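Local coordinates for protein COG0546: Predicted phosphatases (Streptococcus pneumoniae, PDB 2AH5) that is a predicted phosphatase of the haloacid dehalogenase-like family, probably hydrolysing phosphate esters, though its substrate is not established, at residues A[154-167]-A[173-185]. Sequence-based numbering, arbitrary orientation.
Sequences PEQAIIIGDTKFDM and TGIQKLAITWGFG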
# COMPACT_ATOMS: atom_id res chain seq x y z
N PRO A 154 6.73 -12.31 14.82
CA PRO A 154 5.59 -12.05 13.94
C PRO A 154 4.25 -11.96 14.69
O PRO A 154 3.36 -11.18 14.32
CB PRO A 154 5.59 -13.26 13.01
CG PRO A 154 6.98 -13.75 13.03
CD PRO A 154 7.48 -13.51 14.41
N GLU A 155 4.14 -12.71 15.79
CA GLU A 155 2.95 -12.75 16.62
C GLU A 155 2.59 -11.37 17.21
O GLU A 155 1.43 -11.11 17.56
CB GLU A 155 3.15 -13.80 17.71
CG GLU A 155 3.30 -15.26 17.18
CD GLU A 155 4.65 -15.60 16.46
OE1 GLU A 155 5.72 -15.03 16.74
OE2 GLU A 155 4.64 -16.49 15.59
N GLN A 156 3.59 -10.49 17.30
CA GLN A 156 3.41 -9.17 17.88
C GLN A 156 2.99 -8.10 16.88
O GLN A 156 2.82 -6.94 17.28
CB GLN A 156 4.70 -8.68 18.53
CG GLN A 156 5.24 -9.44 19.71
CD GLN A 156 6.58 -8.84 20.11
OE1 GLN A 156 7.62 -9.33 19.69
NE2 GLN A 156 6.55 -7.73 20.83
N ALA A 157 2.86 -8.45 15.59
CA ALA A 157 2.50 -7.45 14.58
C ALA A 157 1.17 -7.78 13.86
O ALA A 157 0.71 -8.93 13.85
CB ALA A 157 3.63 -7.26 13.58
N ILE A 158 0.59 -6.75 13.25
CA ILE A 158 -0.58 -6.91 12.38
C ILE A 158 -0.37 -5.92 11.24
O ILE A 158 0.20 -4.85 11.45
CB ILE A 158 -1.92 -6.65 13.17
CG1 ILE A 158 -3.17 -6.87 12.28
CG2 ILE A 158 -1.97 -5.27 13.83
CD1 ILE A 158 -4.44 -7.12 13.14
N ILE A 159 -0.78 -6.30 10.04
CA ILE A 159 -0.77 -5.35 8.91
C ILE A 159 -2.21 -4.94 8.58
O ILE A 159 -3.14 -5.80 8.54
CB ILE A 159 -0.02 -5.89 7.67
CG1 ILE A 159 0.11 -4.82 6.59
CG2 ILE A 159 -0.69 -7.21 7.15
CD1 ILE A 159 1.10 -5.19 5.48
N ILE A 160 -2.40 -3.64 8.40
CA ILE A 160 -3.66 -3.06 7.98
C ILE A 160 -3.47 -2.78 6.50
O ILE A 160 -2.61 -1.97 6.13
CB ILE A 160 -3.94 -1.75 8.79
CG1 ILE A 160 -4.00 -2.11 10.30
CG2 ILE A 160 -5.18 -0.99 8.22
CD1 ILE A 160 -4.45 -0.99 11.27
N GLY A 161 -4.24 -3.46 5.66
CA GLY A 161 -4.03 -3.37 4.21
C GLY A 161 -5.26 -3.63 3.37
O GLY A 161 -6.25 -4.20 3.85
N ASP A 162 -5.19 -3.19 2.10
CA ASP A 162 -6.32 -3.23 1.18
C ASP A 162 -6.22 -4.24 0.03
O ASP A 162 -7.15 -4.32 -0.75
CB ASP A 162 -6.62 -1.83 0.60
CG ASP A 162 -5.51 -1.33 -0.33
OD1 ASP A 162 -4.33 -1.38 0.07
OD2 ASP A 162 -5.83 -0.92 -1.47
N THR A 163 -5.12 -4.99 -0.07
CA THR A 163 -4.93 -5.91 -1.21
C THR A 163 -4.57 -7.35 -0.84
O THR A 163 -4.09 -7.65 0.28
CB THR A 163 -3.81 -5.42 -2.17
OG1 THR A 163 -2.53 -5.61 -1.55
CG2 THR A 163 -3.99 -3.96 -2.59
N LYS A 164 -4.74 -8.24 -1.83
CA LYS A 164 -4.33 -9.63 -1.71
C LYS A 164 -2.84 -9.74 -1.40
O LYS A 164 -2.40 -10.66 -0.72
CB LYS A 164 -4.67 -10.40 -3.00
CG LYS A 164 -4.01 -9.83 -4.24
CD LYS A 164 -4.66 -10.33 -5.53
CE LYS A 164 -4.12 -11.69 -5.91
NZ LYS A 164 -4.19 -11.92 -7.40
N PHE A 165 -2.04 -8.79 -1.91
CA PHE A 165 -0.59 -8.80 -1.62
C PHE A 165 -0.28 -8.58 -0.13
O PHE A 165 0.62 -9.20 0.41
CB PHE A 165 0.13 -7.78 -2.51
CG PHE A 165 -0.18 -7.95 -3.97
CD1 PHE A 165 0.57 -8.83 -4.74
CD2 PHE A 165 -1.22 -7.25 -4.57
CE1 PHE A 165 0.28 -9.01 -6.11
CE2 PHE A 165 -1.51 -7.41 -5.93
CZ PHE A 165 -0.76 -8.31 -6.69
N ASP A 166 -1.06 -7.72 0.52
CA ASP A 166 -0.96 -7.50 1.96
C ASP A 166 -1.38 -8.77 2.71
O ASP A 166 -0.75 -9.15 3.67
CB ASP A 166 -1.90 -6.36 2.40
CG ASP A 166 -1.43 -5.00 1.90
OD1 ASP A 166 -0.21 -4.76 1.83
OD2 ASP A 166 -2.29 -4.18 1.52
N MSE A 167 -2.46 -9.41 2.25
CA MSE A 167 -2.98 -10.59 2.95
C MSE A 167 -1.98 -11.74 2.83
O MSE A 167 -1.69 -12.42 3.82
CB MSE A 167 -4.33 -11.03 2.37
CG MSE A 167 -5.44 -9.98 2.39
SE MSE A 167 -5.97 -9.44 4.21
CE MSE A 167 -4.75 -7.83 4.50
N THR A 173 4.60 -14.35 6.48
CA THR A 173 5.50 -13.89 7.54
C THR A 173 4.97 -14.25 8.92
O THR A 173 5.68 -14.12 9.92
CB THR A 173 5.67 -12.35 7.48
OG1 THR A 173 4.38 -11.74 7.49
CG2 THR A 173 6.42 -11.94 6.24
N GLY A 174 3.73 -14.72 8.99
CA GLY A 174 3.13 -15.07 10.28
C GLY A 174 2.54 -13.93 11.11
O GLY A 174 2.24 -14.10 12.29
N ILE A 175 2.35 -12.75 10.52
CA ILE A 175 1.74 -11.65 11.29
C ILE A 175 0.23 -11.69 11.07
O ILE A 175 -0.26 -12.33 10.13
CB ILE A 175 2.30 -10.25 10.93
CG1 ILE A 175 1.95 -9.88 9.48
CG2 ILE A 175 3.85 -10.19 11.12
CD1 ILE A 175 2.22 -8.42 9.12
N GLN A 176 -0.53 -11.00 11.91
CA GLN A 176 -1.97 -10.95 11.71
C GLN A 176 -2.30 -10.01 10.53
O GLN A 176 -1.45 -9.22 10.10
CB GLN A 176 -2.67 -10.49 12.96
CG GLN A 176 -2.77 -11.56 14.08
CD GLN A 176 -3.58 -11.06 15.24
OE1 GLN A 176 -4.65 -10.48 15.04
NE2 GLN A 176 -3.08 -11.26 16.45
N LYS A 177 -3.51 -10.13 10.00
CA LYS A 177 -3.95 -9.35 8.83
C LYS A 177 -5.31 -8.75 9.10
O LYS A 177 -6.25 -9.46 9.52
CB LYS A 177 -3.94 -10.19 7.53
CG LYS A 177 -4.09 -11.71 7.74
CD LYS A 177 -4.30 -12.46 6.43
CE LYS A 177 -3.93 -13.94 6.53
NZ LYS A 177 -4.87 -14.73 7.41
N LEU A 178 -5.39 -7.44 8.89
CA LEU A 178 -6.62 -6.69 9.04
C LEU A 178 -6.98 -6.09 7.67
O LEU A 178 -6.28 -5.19 7.17
CB LEU A 178 -6.45 -5.59 10.08
CG LEU A 178 -7.74 -4.92 10.62
CD1 LEU A 178 -7.45 -4.27 11.95
CD2 LEU A 178 -8.38 -3.94 9.65
N ALA A 179 -8.06 -6.61 7.07
CA ALA A 179 -8.46 -6.18 5.73
C ALA A 179 -9.28 -4.90 5.79
O ALA A 179 -10.16 -4.77 6.63
CB ALA A 179 -9.30 -7.28 5.01
N ILE A 180 -9.00 -3.97 4.88
CA ILE A 180 -9.81 -2.76 4.78
C ILE A 180 -10.41 -2.65 3.39
O ILE A 180 -9.78 -3.07 2.41
CB ILE A 180 -9.04 -1.47 5.20
CG1 ILE A 180 -7.98 -1.05 4.15
CG2 ILE A 180 -8.52 -1.64 6.67
CD1 ILE A 180 -8.53 -0.11 3.04
N THR A 181 -11.63 -2.13 3.31
CA THR A 181 -12.38 -2.20 2.05
C THR A 181 -12.73 -0.83 1.47
O THR A 181 -13.48 -0.76 0.48
CB THR A 181 -13.68 -3.03 2.23
OG1 THR A 181 -14.53 -2.35 3.16
CG2 THR A 181 -13.39 -4.43 2.76
N TRP A 182 -12.22 0.24 2.09
CA TRP A 182 -12.42 1.62 1.58
C TRP A 182 -11.41 1.95 0.48
O TRP A 182 -11.42 3.06 -0.08
CB TRP A 182 -12.34 2.66 2.72
CG TRP A 182 -10.98 2.81 3.35
CD1 TRP A 182 -9.87 3.41 2.81
CD2 TRP A 182 -10.60 2.38 4.67
NE1 TRP A 182 -8.83 3.37 3.70
CE2 TRP A 182 -9.24 2.74 4.85
CE3 TRP A 182 -11.27 1.72 5.70
CZ2 TRP A 182 -8.53 2.44 6.02
CZ3 TRP A 182 -10.56 1.43 6.87
CH2 TRP A 182 -9.21 1.79 7.02
N GLY A 183 -10.53 0.99 0.18
CA GLY A 183 -9.39 1.23 -0.71
C GLY A 183 -9.50 0.56 -2.06
O GLY A 183 -10.59 0.46 -2.63
N PHE A 184 -8.36 0.08 -2.56
CA PHE A 184 -8.27 -0.31 -3.96
C PHE A 184 -8.60 -1.77 -4.23
O PHE A 184 -9.17 -2.09 -5.27
CB PHE A 184 -6.93 0.13 -4.58
CG PHE A 184 -6.63 1.60 -4.42
CD1 PHE A 184 -7.66 2.54 -4.37
CD2 PHE A 184 -5.32 2.05 -4.34
CE1 PHE A 184 -7.40 3.90 -4.21
CE2 PHE A 184 -5.03 3.41 -4.20
CZ PHE A 184 -6.08 4.34 -4.11
N GLY A 185 -8.30 -2.65 -3.27
CA GLY A 185 -8.61 -4.06 -3.41
C GLY A 185 -10.08 -4.32 -3.16
O GLY A 185 -10.75 -3.57 -2.43
O HOH W 1 0.08 -10.94 15.45
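Asp162 turns its carboxylate 74° from the plane of the Phe184 ring, and OD2 meets that side chain obliquely, 3.5 Å from Phe184 CB. This OD2 accepts Phe184 N at 2.9 Å through its anti lone pair, while OD1 is taken by Thr14, so the two oxygens join separate loops. The same side chain bears on Ile180, whose CD1 lies 3.5 Å from Asp162 CB and also sits over the centre of one face of the Trp182 ring; chi1 of 72° sets CG1 between backbone N and carbonyl carbon, and chi2 of 88° then swings CD1 between Asp162 CB and that ring. Leading into these two loops, strands 157-161 and 176-180 run parallel, joined by five backbone hydrogen bonds from Gln176 N to Ala157 O through Ile180 N to Gly161 O. Ile158 and Leu178 share one sheet face, Ile158 CD1 lying 4.0 Å from Leu178 CB, under helix 204-208. On the other, the selenomethionine Met167 bends back from its helix to bring SE 4.0 Å from Ala179 CB. Strand 157-161, helix 164-173 and strand 176-180 thus form a beta-alpha-beta crossover of the Rossmann-like HAD core, with Asp162 just past the C-terminal end of strand 157-161, beside the probable DxDx(T/V) catalytic motif.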